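Local structure of catechol O-methyltransferase (Mycobacterium tuberculosis, 6JCL) at residues A[108-111]-A[112-116]; A[119-122]-A[123-127]; A[126-130]-A[131-135]; A[154-157]-A[158-162]. The protein catalyses the metal-dependent transfer of a methyl group from S-adenosyl-L-methionine to catechol-like compounds, giving guaiacols and S-adenosyl-L-homocysteine, and works as a homodimer. All coordinates share one frame; numbering follows the deposited sequence. Where two conformers were deposited one is given.

Interaction 1. Residues A[108-111]-A[112-116]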
ATOM      1  N   ALA A 108      21.424  -8.851  -9.191  1.00 23.70           N
ATOM      2  CA  ALA A 108      20.858  -8.139  -8.055  1.00 23.09           C
ATOM      3  C   ALA A 108      21.270  -8.756  -6.723  1.00 23.77           C
ATOM      4  O   ALA A 108      20.875  -8.245  -5.670  1.00 26.26           O
ATOM      5  CB  ALA A 108      19.331  -8.082  -8.159  1.00 25.05           C
ATOM      6  N   GLY A 109      22.040  -9.841  -6.750  1.00 24.79           N
ATOM      7  CA  GLY A 109      22.544 -10.418  -5.522  1.00 28.87           C
ATOM      8  C   GLY A 109      21.533 -11.230  -4.748  1.00 27.91           C
ATOM      9  O   GLY A 109      21.728 -11.454  -3.546  1.00 29.00           O
ATOM     10  N   VAL A 110      20.445 -11.663  -5.393  1.00 24.38           N
ATOM     11  CA  VAL A 110      19.385 -12.389  -4.708  1.00 25.36           C
ATOM     12  C   VAL A 110      19.141 -13.763  -5.320  1.00 28.29           C
ATOM     13  O   VAL A 110      18.135 -14.406  -5.003  1.00 26.48           O
ATOM     14  CB  VAL A 110      18.074 -11.574  -4.677  1.00 25.91           C
ATOM     15  CG1 VAL A 110      18.277 -10.252  -3.922  1.00 26.06           C
ATOM     16  CG2 VAL A 110      17.546 -11.349  -6.113  1.00 21.88           C
ATOM     17  N   ALA A 111      20.049 -14.246  -6.178  1.00 26.66           N
ATOM     18  CA  ALA A 111      19.801 -15.510  -6.869  1.00 32.26           C
ATOM     19  C   ALA A 111      19.622 -16.671  -5.896  1.00 33.06           C
ATOM     20  O   ALA A 111      18.845 -17.590  -6.170  1.00 32.37           O
ATOM     21  CB  ALA A 111      20.939 -15.825  -7.839  1.00 39.75           C
ATOM     22  N   ASP A 112      20.309 -16.639  -4.751  0.50 28.77           N
ATOM     23  CA  ASP A 112      20.226 -17.725  -3.777  0.50 31.15           C
ATOM     24  C   ASP A 112      18.954 -17.685  -2.936  0.50 32.01           C
ATOM     25  O   ASP A 112      18.727 -18.607  -2.145  0.50 33.00           O
ATOM     26  CB  ASP A 112      21.444 -17.708  -2.852  0.50 37.75           C
ATOM     27  CG  ASP A 112      21.506 -16.466  -1.992  0.50 40.48           C
ATOM     28  OD1 ASP A 112      20.913 -15.441  -2.389  0.50 45.62           O
ATOM     29  OD2 ASP A 112      22.163 -16.506  -0.930  0.50 48.85           O
ATOM     30  N   ARG A 113      18.134 -16.645  -3.075  1.00 28.67           N
ATOM     31  CA  ARG A 113      16.845 -16.558  -2.403  1.00 30.28           C
ATOM     32  C   ARG A 113      15.656 -16.835  -3.318  1.00 24.77           C
ATOM     33  O   ARG A 113      14.517 -16.818  -2.837  1.00 30.66           O
ATOM     34  CB  ARG A 113      16.625 -15.166  -1.802  1.00 36.04           C
ATOM     35  CG  ARG A 113      17.819 -14.538  -1.171  1.00 41.28           C
ATOM     36  CD  ARG A 113      17.523 -13.072  -0.916  1.00 36.71           C
ATOM     37  NE  ARG A 113      18.707 -12.397  -0.425  1.00 37.76           N
ATOM     38  CZ  ARG A 113      18.718 -11.152   0.021  1.00 36.90           C
ATOM     39  NH1 ARG A 113      17.597 -10.455   0.038  1.00 26.78           N
ATOM     40  NH2 ARG A 113      19.852 -10.617   0.461  1.00 33.88           N
ATOM     41  N   VAL A 114      15.870 -17.008  -4.621  1.00 24.01           N
ATOM     42  CA  VAL A 114      14.773 -17.007  -5.588  1.00 23.07           C
ATOM     43  C   VAL A 114      14.860 -18.253  -6.456  1.00 25.91           C
ATOM     44  O   VAL A 114      15.935 -18.589  -6.967  1.00 27.94           O
ATOM     45  CB  VAL A 114      14.792 -15.744  -6.476  1.00 22.13           C
ATOM     46  CG1 VAL A 114      13.605 -15.751  -7.455  1.00 21.27           C
ATOM     47  CG2 VAL A 114      14.811 -14.496  -5.624  1.00 24.44           C
ATOM     48  N   GLU A 115      13.734 -18.947  -6.601  1.00 24.39           N
ATOM     49  CA  GLU A 115      13.587 -20.024  -7.572  1.00 24.02           C
ATOM     50  C   GLU A 115      12.589 -19.574  -8.628  1.00 23.32           C
ATOM     51  O   GLU A 115      11.446 -19.240  -8.298  1.00 24.56           O
ATOM     52  CB  GLU A 115      13.112 -21.316  -6.901  1.00 26.75           C
ATOM     53  CG  GLU A 115      13.071 -22.509  -7.826  1.00 46.47           C
ATOM     54  CD  GLU A 115      12.525 -23.752  -7.146  1.00 67.83           C
ATOM     55  OE1 GLU A 115      11.809 -23.609  -6.130  1.00 74.84           O
ATOM     56  OE2 GLU A 115      12.824 -24.872  -7.615  1.00 74.77           O
ATOM     57  N   VAL A 116      13.019 -19.571  -9.886  1.00 24.75           N
ATOM     58  CA  VAL A 116      12.121 -19.377 -11.020  1.00 22.47           C
ATOM     59  C   VAL A 116      11.650 -20.756 -11.473  1.00 24.23           C
ATOM     60  O   VAL A 116      12.464 -21.620 -11.832  1.00 25.15           O
ATOM     61  CB  VAL A 116      12.821 -18.619 -12.161  1.00 22.33           C
ATOM     62  CG1 VAL A 116      11.841 -18.264 -13.287  1.00 25.73           C
ATOM     63  CG2 VAL A 116      13.511 -17.355 -11.632  1.00 23.03           C
TER
HETATM   64  O   HOH W   1      18.194 -19.702  -7.184  1.00 48.07           O
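V110 meets R113 and V114 in a local turn, where the chain leaves helix 95-107 and enters the edge strand 114-118. G109, with a positive phi of 77°, ends the helix in a Schellman motif, and the next four residues reverse the chain. The R113 N-H closes this turn on V110 O at 3.0 Å, approaching from above the carbonyl plane rather than along a lone pair. One residue on, V114 N reaches A111 O at 3.4 Å, a weak though nearly straight bond. The two methyls of V110 have different tasks. CG1 lies over one face of the R113 guanidinium, 4.0 Å from R113 NH1 and displaced toward the rim of the group. CG2 turns instead to the valine at the start of the strand and meets V114 CG2 at 4.2 Å. The R113 chain leaves CB beside the backbone N (chi1 -40°) and then takes an extended course that brings R113 CD to 4.1 Å from V110 CB. A111 and D112 stay on the exposed outer side of the bend. Inward, V110 and V114 pack on A79 of helix 73-82 and L105 of helix 95-107, while R113 NH1 bonds to A79 O. V114 also lies against V88 and T90 of the adjacent strand 87-92, and the backbones of R113 and E115 bond to that same strand.

Interaction 2. Residues A[119-122]-A[123-127]. With SAH (S-adenosyl-L-homocysteine), chain I.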
ATOM      1  N   GLY A 119       6.918 -22.857 -16.452  1.00 26.91           N
ATOM      2  CA  GLY A 119       5.755 -23.571 -16.917  1.00 26.17           C
ATOM      3  C   GLY A 119       4.508 -22.754 -16.672  1.00 25.25           C
ATOM      4  O   GLY A 119       4.532 -21.752 -15.951  1.00 23.02           O
ATOM      5  N   PRO A 120       3.389 -23.164 -17.265  1.00 25.92           N
ATOM      6  CA  PRO A 120       2.117 -22.490 -16.971  1.00 22.56           C
ATOM      7  C   PRO A 120       1.791 -22.627 -15.489  1.00 22.26           C
ATOM      8  O   PRO A 120       1.850 -23.720 -14.922  1.00 24.48           O
ATOM      9  CB  PRO A 120       1.097 -23.236 -17.852  1.00 23.87           C
ATOM     10  CG  PRO A 120       1.916 -24.113 -18.785  1.00 29.31           C
ATOM     11  CD  PRO A 120       3.205 -24.388 -18.059  1.00 24.43           C
ATOM     12  N   ALA A 121       1.432 -21.504 -14.867  1.00 23.54           N
ATOM     13  CA  ALA A 121       1.227 -21.488 -13.419  1.00 21.08           C
ATOM     14  C   ALA A 121       0.138 -22.455 -12.970  1.00 23.38           C
ATOM     15  O   ALA A 121       0.221 -22.992 -11.862  1.00 24.53           O
ATOM     16  CB  ALA A 121       0.905 -20.072 -12.940  1.00 19.99           C
ATOM     17  N   LEU A 122      -0.904 -22.664 -13.779  1.00 25.11           N
ATOM     18  CA  LEU A 122      -1.939 -23.614 -13.385  1.00 27.01           C
ATOM     19  C   LEU A 122      -1.389 -25.026 -13.260  1.00 27.64           C
ATOM     20  O   LEU A 122      -1.974 -25.851 -12.541  1.00 28.39           O
ATOM     21  CB  LEU A 122      -3.085 -23.605 -14.402  1.00 29.33           C
ATOM     22  CG  LEU A 122      -4.032 -22.393 -14.384  1.00 28.08           C
ATOM     23  CD1 LEU A 122      -5.040 -22.488 -15.523  1.00 33.83           C
ATOM     24  CD2 LEU A 122      -4.734 -22.266 -13.044  1.00 34.19           C
ATOM     25  N   ASP A 123      -0.298 -25.331 -13.969  1.00 26.72           N
ATOM     26  CA  ASP A 123       0.322 -26.646 -13.899  1.00 32.07           C
ATOM     27  C   ASP A 123       1.392 -26.742 -12.825  1.00 25.62           C
ATOM     28  O   ASP A 123       1.631 -27.840 -12.310  1.00 28.10           O
ATOM     29  CB  ASP A 123       0.933 -27.018 -15.250  1.00 26.05           C
ATOM     30  CG  ASP A 123      -0.099 -27.059 -16.359  1.00 37.53           C
ATOM     31  OD1 ASP A 123      -1.283 -27.348 -16.063  1.00 34.43           O
ATOM     32  OD2 ASP A 123       0.271 -26.795 -17.523  1.00 33.96           O
ATOM     33  N   THR A 124       2.064 -25.635 -12.496  1.00 28.37           N
ATOM     34  CA  THR A 124       3.143 -25.709 -11.513  1.00 29.50           C
ATOM     35  C   THR A 124       2.671 -25.416 -10.091  1.00 29.76           C
ATOM     36  O   THR A 124       3.229 -25.980  -9.144  1.00 29.45           O
ATOM     37  CB  THR A 124       4.289 -24.753 -11.880  1.00 26.43           C
ATOM     38  OG1 THR A 124       3.801 -23.409 -11.978  1.00 25.31           O
ATOM     39  CG2 THR A 124       4.932 -25.169 -13.207  1.00 27.54           C
ATOM     40  N   LEU A 125       1.643 -24.577  -9.922  1.00 26.09           N
ATOM     41  CA  LEU A 125       1.098 -24.308  -8.590  1.00 27.24           C
ATOM     42  C   LEU A 125       0.783 -25.565  -7.785  1.00 32.19           C
ATOM     43  O   LEU A 125       1.076 -25.567  -6.576  1.00 29.85           O
ATOM     44  CB  LEU A 125      -0.157 -23.422  -8.707  1.00 24.20           C
ATOM     45  CG  LEU A 125       0.138 -21.925  -8.876  1.00 21.80           C
ATOM     46  CD1 LEU A 125      -1.062 -21.135  -9.421  1.00 23.09           C
ATOM     47  CD2 LEU A 125       0.626 -21.300  -7.562  1.00 23.22           C
ATOM     48  N   PRO A 126       0.186 -26.631  -8.352  1.00 32.98           N
ATOM     49  CA  PRO A 126      -0.046 -27.863  -7.568  1.00 35.93           C
ATOM     50  C   PRO A 126       1.222 -28.616  -7.171  1.00 38.52           C
ATOM     51  O   PRO A 126       1.138 -29.525  -6.338  1.00 44.52           O
ATOM     52  CB  PRO A 126      -0.900 -28.733  -8.504  1.00 33.23           C
ATOM     53  CG  PRO A 126      -1.432 -27.824  -9.531  1.00 35.39           C
ATOM     54  CD  PRO A 126      -0.489 -26.683  -9.666  1.00 33.37           C
ATOM     55  N   THR A 127       2.373 -28.306  -7.760  1.00 36.58           N
ATOM     56  CA  THR A 127       3.609 -29.007  -7.447  1.00 38.57           C
ATOM     57  C   THR A 127       4.459 -28.274  -6.423  1.00 37.20           C
ATOM     58  O   THR A 127       5.476 -28.823  -5.982  1.00 36.54           O
ATOM     59  CB  THR A 127       4.443 -29.212  -8.721  1.00 35.62           C
ATOM     60  OG1 THR A 127       4.985 -27.950  -9.141  1.00 38.41           O
ATOM     61  CG2 THR A 127       3.583 -29.800  -9.826  1.00 41.47           C
TER
HETATM   62  N   SAH I 301       5.799  -9.036 -12.473  1.00 17.72           N
HETATM   63  CA  SAH I 301       6.670  -8.539 -13.549  1.00 17.33           C
HETATM   64  CB  SAH I 301       5.868  -8.405 -14.840  1.00 15.62           C
HETATM   65  CG  SAH I 301       5.105  -9.664 -15.243  1.00 17.46           C
HETATM   66  SD  SAH I 301       4.497  -9.488 -16.940  1.00 18.27           S
HETATM   67  C   SAH I 301       7.301  -7.204 -13.176  1.00 19.50           C
HETATM   68  O   SAH I 301       8.513  -6.993 -13.300  1.00 20.33           O
HETATM   69  OXT SAH I 301       6.584  -6.331 -12.704  1.00 18.49           O
HETATM   70  C5' SAH I 301       3.501 -10.998 -16.976  1.00 17.28           C
HETATM   71  C4' SAH I 301       4.329 -12.281 -17.086  1.00 18.37           C
HETATM   72  O4' SAH I 301       3.451 -13.373 -16.898  1.00 19.40           O
HETATM   73  C3' SAH I 301       4.985 -12.513 -18.454  1.00 22.17           C
HETATM   74  O3' SAH I 301       6.377 -12.758 -18.254  1.00 23.25           O
HETATM   75  C2' SAH I 301       4.301 -13.748 -19.016  1.00 22.18           C
HETATM   76  O2' SAH I 301       5.124 -14.540 -19.864  1.00 19.78           O
HETATM   77  C1' SAH I 301       3.841 -14.443 -17.732  1.00 19.44           C
HETATM   78  N9  SAH I 301       2.736 -15.399 -17.898  1.00 19.51           N
HETATM   79  C8  SAH I 301       1.645 -15.270 -18.734  1.00 20.70           C
HETATM   80  N7  SAH I 301       0.875 -16.368 -18.567  1.00 19.75           N
HETATM   81  C5  SAH I 301       1.454 -17.170 -17.638  1.00 22.91           C
HETATM   82  C6  SAH I 301       1.083 -18.411 -17.120  1.00 23.46           C
HETATM   83  N6  SAH I 301      -0.029 -19.034 -17.523  1.00 22.74           N
HETATM   84  N1  SAH I 301       1.889 -18.985 -16.166  1.00 21.69           N
HETATM   85  C2  SAH I 301       3.060 -18.365 -15.755  1.00 23.80           C
HETATM   86  N3  SAH I 301       3.434 -17.146 -16.278  1.00 20.33           N
HETATM   87  C4  SAH I 301       2.625 -16.568 -17.212  1.00 22.17           C
HETATM   88  O   HOH W   2       5.426 -21.882 -13.378  1.00 22.67           O
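A121 and L125 form the close-packed side of this first helical turn, where helix 121-124 starts beside the adenine of S-adenosyl-L-homocysteine, at its N1. L125 N bonds to A121 O at 2.9 Å, and the leucine side chain wraps the same oxygen, with CG at 3.2 Å. Its CD1 reaches on to A121 CB at 4.2 Å. This flank faces inward, against L91 of strand 87-92 and Y148 of helix 145-155. P120, at the N-cap position, offers its carbonyl to two donors: T124 N lies in the carbonyl plane, whereas D123 N comes in from above it at 2.8 Å. T124 holds OG1 between its backbone N and carbonyl carbon (chi1 58°), with OG1 and CG2 both near P120 O, and CG2 4.1 Å from G119 CA. A water joins T124 OG1 to G119 O across the mouth of the turn, donating to the carbonyl and accepting from the hydroxyl. The outer side is looser. D123 lays its carboxylate beside the exposed P120 ring, with OD2 3.4 Å from P120 CG, and P126 rests its CD on L122 O without a polar bond. The amide of A121, at the start of the helix, donates instead to N1 of the ligand (2.9 Å, 154°). N1 therefore acts as an acceptor, which fits a neutral adenine and amounts to backbone recognition of the edge of the base that carries N1.

Interaction 3. Residues A[126-130]-A[131-135]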
ATOM      1  N   PRO A 126       0.186 -26.631  -8.352  1.00 32.98           N
ATOM      2  CA  PRO A 126      -0.046 -27.863  -7.568  1.00 35.93           C
ATOM      3  C   PRO A 126       1.222 -28.616  -7.171  1.00 38.52           C
ATOM      4  O   PRO A 126       1.138 -29.525  -6.338  1.00 44.52           O
ATOM      5  CB  PRO A 126      -0.900 -28.733  -8.504  1.00 33.23           C
ATOM      6  CG  PRO A 126      -1.432 -27.824  -9.531  1.00 35.39           C
ATOM      7  CD  PRO A 126      -0.489 -26.683  -9.666  1.00 33.37           C
ATOM      8  N   THR A 127       2.373 -28.306  -7.760  1.00 36.58           N
ATOM      9  CA  THR A 127       3.609 -29.007  -7.447  1.00 38.57           C
ATOM     10  C   THR A 127       4.459 -28.274  -6.423  1.00 37.20           C
ATOM     11  O   THR A 127       5.476 -28.823  -5.982  1.00 36.54           O
ATOM     12  CB  THR A 127       4.443 -29.212  -8.721  1.00 35.62           C
ATOM     13  OG1 THR A 127       4.985 -27.950  -9.141  1.00 38.41           O
ATOM     14  CG2 THR A 127       3.583 -29.800  -9.826  1.00 41.47           C
ATOM     15  N   LEU A 128       4.068 -27.058  -6.052  1.00 35.22           N
ATOM     16  CA  LEU A 128       4.853 -26.235  -5.138  1.00 33.45           C
ATOM     17  C   LEU A 128       4.793 -26.757  -3.711  1.00 43.57           C
ATOM     18  O   LEU A 128       3.713 -27.053  -3.192  1.00 47.86           O
ATOM     19  CB  LEU A 128       4.347 -24.794  -5.153  1.00 32.84           C
ATOM     20  CG  LEU A 128       4.512 -23.947  -6.405  1.00 29.63           C
ATOM     21  CD1 LEU A 128       4.156 -22.495  -6.076  1.00 27.73           C
ATOM     22  CD2 LEU A 128       5.926 -24.063  -6.978  1.00 32.75           C
ATOM     23  N   ALA A 129       5.960 -26.874  -3.078  1.00 48.84           N
ATOM     24  CA  ALA A 129       6.043 -27.252  -1.671  1.00 56.46           C
ATOM     25  C   ALA A 129       6.779 -26.189  -0.858  1.00 59.33           C
ATOM     26  O   ALA A 129       7.200 -26.460   0.274  1.00 65.52           O
ATOM     27  CB  ALA A 129       6.712 -28.621  -1.516  1.00 59.00           C
ATOM     28  N   GLY A 130       6.929 -24.979  -1.414  1.00 58.05           N
ATOM     29  CA  GLY A 130       7.666 -23.887  -0.785  1.00 54.18           C
ATOM     30  C   GLY A 130       6.887 -23.004   0.178  1.00 45.87           C
ATOM     31  O   GLY A 130       7.364 -21.933   0.579  1.00 49.43           O
ATOM     32  N   GLY A 131       5.693 -23.461   0.564  1.00 43.80           N
ATOM     33  CA  GLY A 131       4.813 -22.755   1.471  1.00 37.26           C
ATOM     34  C   GLY A 131       4.842 -23.279   2.900  1.00 41.53           C
ATOM     35  O   GLY A 131       5.641 -24.164   3.242  1.00 48.23           O
ATOM     36  N   PRO A 132       3.971 -22.728   3.783  1.00 29.78           N
ATOM     37  CA  PRO A 132       2.948 -21.726   3.432  1.00 26.65           C
ATOM     38  C   PRO A 132       3.529 -20.350   3.168  1.00 25.40           C
ATOM     39  O   PRO A 132       4.501 -19.916   3.813  1.00 26.15           O
ATOM     40  CB  PRO A 132       2.034 -21.696   4.663  1.00 30.99           C
ATOM     41  CG  PRO A 132       2.891 -22.195   5.797  1.00 37.18           C
ATOM     42  CD  PRO A 132       3.882 -23.152   5.195  1.00 34.84           C
ATOM     43  N   PHE A 133       2.911 -19.642   2.225  1.00 24.15           N
ATOM     44  CA  PHE A 133       3.410 -18.341   1.814  1.00 23.15           C
ATOM     45  C   PHE A 133       2.847 -17.229   2.691  1.00 25.72           C
ATOM     46  O   PHE A 133       1.696 -17.287   3.132  1.00 23.10           O
ATOM     47  CB  PHE A 133       3.075 -18.100   0.337  1.00 21.93           C
ATOM     48  CG  PHE A 133       3.811 -19.022  -0.584  1.00 22.22           C
ATOM     49  CD1 PHE A 133       5.153 -18.812  -0.868  1.00 23.68           C
ATOM     50  CD2 PHE A 133       3.172 -20.129  -1.143  1.00 24.68           C
ATOM     51  CE1 PHE A 133       5.844 -19.679  -1.705  1.00 24.97           C
ATOM     52  CE2 PHE A 133       3.860 -20.996  -1.970  1.00 27.80           C
ATOM     53  CZ  PHE A 133       5.195 -20.783  -2.243  1.00 26.75           C
ATOM     54  N   ASP A 134       3.676 -16.222   2.938  1.00 22.29           N
ATOM     55  CA  ASP A 134       3.323 -15.016   3.683  1.00 21.99           C
ATOM     56  C   ASP A 134       2.789 -13.916   2.778  1.00 20.71           C
ATOM     57  O   ASP A 134       2.032 -13.050   3.236  1.00 21.17           O
ATOM     58  CB  ASP A 134       4.550 -14.483   4.437  1.00 22.71           C
ATOM     59  CG  ASP A 134       5.175 -15.530   5.347  1.00 29.04           C
ATOM     60  OD1 ASP A 134       4.441 -16.087   6.198  1.00 28.28           O
ATOM     61  OD2 ASP A 134       6.394 -15.801   5.223  1.00 27.93           O
ATOM     62  N   LEU A 135       3.185 -13.924   1.509  1.00 20.79           N
ATOM     63  CA  LEU A 135       2.873 -12.851   0.581  1.00 19.50           C
ATOM     64  C   LEU A 135       2.775 -13.449  -0.809  1.00 18.51           C
ATOM     65  O   LEU A 135       3.638 -14.245  -1.195  1.00 21.71           O
ATOM     66  CB  LEU A 135       3.968 -11.776   0.649  1.00 20.54           C
ATOM     67  CG  LEU A 135       3.969 -10.673  -0.406  1.00 24.29           C
ATOM     68  CD1 LEU A 135       2.672  -9.934  -0.353  1.00 28.65           C
ATOM     69  CD2 LEU A 135       5.138  -9.733  -0.103  1.00 25.52           C
TER
HETATM   70  O   HOH W   3       3.513 -24.928  -0.505  1.00 51.76           O
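The backbone from L128 to F133 makes an open bend, with G130 and G131 at its corner and a cis peptide between G131 and P132. L128 is extended, A129 and G130 curl with small positive psi, and G131 straightens again before the proline, so the chain swings from the 3-10 turn at 126-127 into strand 133-138. The two limbs make no direct polar bond with each other; a water near L128 O and G131 N, 2.8 Å from the latter, links them weakly at best. F133 fills the inside of the bend. With CG anti to its own carbonyl carbon (chi1 -67°), the ring folds back toward the residues before it, and the CA of G131 lies over one face, 3.9 Å above the plane and off toward the rim. The far end of the ring meets the glycine peptide: CE1 is 3.6 Å from G130 O and CZ is 3.7 Å from G130 C, an oblique approach. Beyond it, L128 CB faces the other segment, and CD1 comes to 4.3 Å from F133 CZ, a looser apolar touch. Both side chains continue into the core, against L65 of strand 63-67 and V89 of strand 87-92, and F133 also meets L155 of helix 145-155. The chemistry is thus almost wholly van der Waals: a phenyl ring lies against bare glycine backbone, which is consistent with a loop shaped by the cis peptide and by apolar burial.

Interaction 4. Residues A[154-157]-A[158-162]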
ATOM      1  N   ARG A 154      -5.215 -21.238  -0.847  1.00 24.09           N
ATOM      2  CA  ARG A 154      -4.869 -22.596  -0.435  1.00 25.38           C
ATOM      3  C   ARG A 154      -3.421 -22.692   0.042  1.00 25.48           C
ATOM      4  O   ARG A 154      -3.121 -23.433   0.987  1.00 27.49           O
ATOM      5  CB  ARG A 154      -5.135 -23.571  -1.588  1.00 31.11           C
ATOM      6  CG  ARG A 154      -4.630 -24.983  -1.319  1.00 35.45           C
ATOM      7  CD  ARG A 154      -5.035 -25.948  -2.425  1.00 45.05           C
ATOM      8  NE  ARG A 154      -4.770 -27.336  -2.051  1.00 55.71           N
ATOM      9  CZ  ARG A 154      -5.186 -28.389  -2.748  1.00 58.59           C
ATOM     10  NH1 ARG A 154      -5.885 -28.213  -3.861  1.00 56.45           N
ATOM     11  NH2 ARG A 154      -4.899 -29.619  -2.336  1.00 60.20           N
ATOM     12  N   LEU A 155      -2.513 -21.943  -0.574  1.00 24.39           N
ATOM     13  CA  LEU A 155      -1.086 -22.094  -0.296  1.00 24.55           C
ATOM     14  C   LEU A 155      -0.551 -21.074   0.706  1.00 27.84           C
ATOM     15  O   LEU A 155       0.638 -21.114   1.036  1.00 25.24           O
ATOM     16  CB  LEU A 155      -0.283 -21.997  -1.600  1.00 27.38           C
ATOM     17  CG  LEU A 155      -0.566 -23.045  -2.685  1.00 28.39           C
ATOM     18  CD1 LEU A 155       0.283 -22.792  -3.922  1.00 27.71           C
ATOM     19  CD2 LEU A 155      -0.333 -24.451  -2.166  1.00 30.12           C
ATOM     20  N   ALA A 156      -1.387 -20.171   1.207  1.00 24.97           N
ATOM     21  CA  ALA A 156      -0.932 -19.102   2.086  1.00 23.52           C
ATOM     22  C   ALA A 156      -1.225 -19.429   3.544  1.00 24.75           C
ATOM     23  O   ALA A 156      -2.091 -20.243   3.862  1.00 29.92           O
ATOM     24  CB  ALA A 156      -1.614 -17.784   1.730  1.00 25.07           C
ATOM     25  N   ARG A 157      -0.477 -18.776   4.437  1.00 24.86           N
ATOM     26  CA  ARG A 157      -0.832 -18.872   5.841  1.00 26.01           C
ATOM     27  C   ARG A 157      -2.011 -17.946   6.114  1.00 25.62           C
ATOM     28  O   ARG A 157      -2.307 -17.033   5.338  1.00 24.40           O
ATOM     29  CB  ARG A 157       0.344 -18.480   6.738  1.00 26.42           C
ATOM     30  CG  ARG A 157       0.729 -17.004   6.592  1.00 25.25           C
ATOM     31  CD  ARG A 157       1.569 -16.557   7.799  1.00 27.24           C
ATOM     32  NE  ARG A 157       2.215 -15.271   7.550  1.00 25.45           N
ATOM     33  CZ  ARG A 157       1.646 -14.088   7.758  1.00 26.88           C
ATOM     34  NH1 ARG A 157       0.409 -14.002   8.233  1.00 26.66           N
ATOM     35  NH2 ARG A 157       2.326 -12.983   7.498  1.00 26.11           N
ATOM     36  N   ARG A 158      -2.701 -18.203   7.222  0.50 28.10           N
ATOM     37  CA  ARG A 158      -3.703 -17.252   7.675  0.50 26.65           C
ATOM     38  C   ARG A 158      -3.041 -15.908   7.943  0.50 25.88           C
ATOM     39  O   ARG A 158      -1.977 -15.844   8.563  0.50 27.97           O
ATOM     40  CB  ARG A 158      -4.393 -17.764   8.937  0.50 28.28           C
ATOM     41  CG  ARG A 158      -5.546 -16.890   9.387  0.50 30.64           C
ATOM     42  CD  ARG A 158      -6.416 -17.609  10.406  0.50 31.49           C
ATOM     43  NE  ARG A 158      -5.679 -17.888  11.639  0.50 31.35           N
ATOM     44  CZ  ARG A 158      -5.570 -17.036  12.653  0.50 31.79           C
ATOM     45  NH1 ARG A 158      -6.157 -15.848  12.592  0.50 31.04           N
ATOM     46  NH2 ARG A 158      -4.877 -17.373  13.733  0.50 35.34           N
ATOM     47  N   GLY A 159      -3.665 -14.833   7.462  1.00 24.87           N
ATOM     48  CA  GLY A 159      -3.111 -13.496   7.603  1.00 24.13           C
ATOM     49  C   GLY A 159      -2.164 -13.072   6.496  1.00 22.88           C
ATOM     50  O   GLY A 159      -1.700 -11.918   6.491  1.00 22.24           O
ATOM     51  N   ALA A 160      -1.884 -13.950   5.538  1.00 22.59           N
ATOM     52  CA  ALA A 160      -1.017 -13.601   4.425  1.00 21.52           C
ATOM     53  C   ALA A 160      -1.613 -12.466   3.592  1.00 20.40           C
ATOM     54  O   ALA A 160      -2.834 -12.258   3.544  1.00 21.53           O
ATOM     55  CB  ALA A 160      -0.796 -14.816   3.518  1.00 21.58           C
ATOM     56  N   VAL A 161      -0.732 -11.763   2.886  1.00 19.56           N
ATOM     57  CA  VAL A 161      -1.115 -10.651   2.019  1.00 20.13           C
ATOM     58  C   VAL A 161      -1.126 -11.138   0.579  1.00 20.07           C
ATOM     59  O   VAL A 161      -0.176 -11.797   0.138  1.00 18.23           O
ATOM     60  CB  VAL A 161      -0.139  -9.472   2.173  1.00 18.15           C
ATOM     61  CG1 VAL A 161      -0.515  -8.325   1.235  1.00 17.24           C
ATOM     62  CG2 VAL A 161      -0.108  -8.986   3.628  1.00 18.86           C
ATOM     63  N   ILE A 162      -2.202 -10.828  -0.153  1.00 17.56           N
ATOM     64  CA  ILE A 162      -2.290 -11.070  -1.595  1.00 17.02           C
ATOM     65  C   ILE A 162      -2.387  -9.718  -2.278  1.00 17.96           C
ATOM     66  O   ILE A 162      -3.246  -8.899  -1.923  1.00 19.17           O
ATOM     67  CB  ILE A 162      -3.504 -11.947  -1.971  1.00 18.46           C
ATOM     68  CG1 ILE A 162      -3.396 -13.329  -1.312  1.00 21.02           C
ATOM     69  CG2 ILE A 162      -3.586 -12.102  -3.507  1.00 18.17           C
ATOM     70  CD1 ILE A 162      -4.707 -14.195  -1.412  1.00 22.28           C
TER
HETATM   71  O   HOH W   4       0.769 -10.719   6.802  1.00 26.83           O
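R157 O accepts the A160 N-H at 3.1 Å, with the donor 47° above the carbonyl plane. The arginine then reaches over the same turn with its side chain. Its CG stands between the backbone N and carbonyl carbon (chi1 66°), and the chain runs extended from there to NE, alongside the R158 peptide. NH1 gives a proton to R158 O at 3.0 Å, and that oxygen lies near the guanidinium plane, at the edge of the group. NE is spent outside the turn, in a salt bridge to OD1 of D134. NH2 donates to a water at 2.8 Å, which also sits 2.8 Å from G159 O. All three guanidinium nitrogens of R157 therefore have partners, and one face of the group lies over A160 CA. Residues 157-160 form a type II beta turn, with G159 at its third position (phi 88°). In the Rossmann-like methyltransferase fold this is the tight connection by which the chain, after helix 145-155 and the short strand 156-157, enters strand 160-165 of the central sheet. R157 NH1 also comes obliquely to 3.2 Å from G159 C. On the inner side A156 CB meets A160 CB at 3.6 Å, and A160 packs further on V219 of strand 212-219. The backbones of G159 and A160 are hydrogen-bonded to that same V219, while R158 turns outward.

Following the chain, interaction 1 closes the turn between helix 95-107 and edge strand 114-118. Interaction 2 comes next, where helix 121-124 starts at the cofactor end of that strand. Interaction 3 begins on the residues where interaction 2 ends, sharing P126 and T127, and brings the chain into strand 133-138. Interaction 4 closes the turn between helix 145-155 and strand 160-165. The contacts follow one another, 2 and 3 overlapping, and none nests or crosses. Interactions 3 and 4 reach strands 133-138 and 160-165, neighbours in the sheet, and meet through a probable backbone bond from R157 N to F133 O beside the salt bridge. Interaction 2 touches interaction 4 through L125 and L155, whereas interaction 1 stands apart at the sheet's edge.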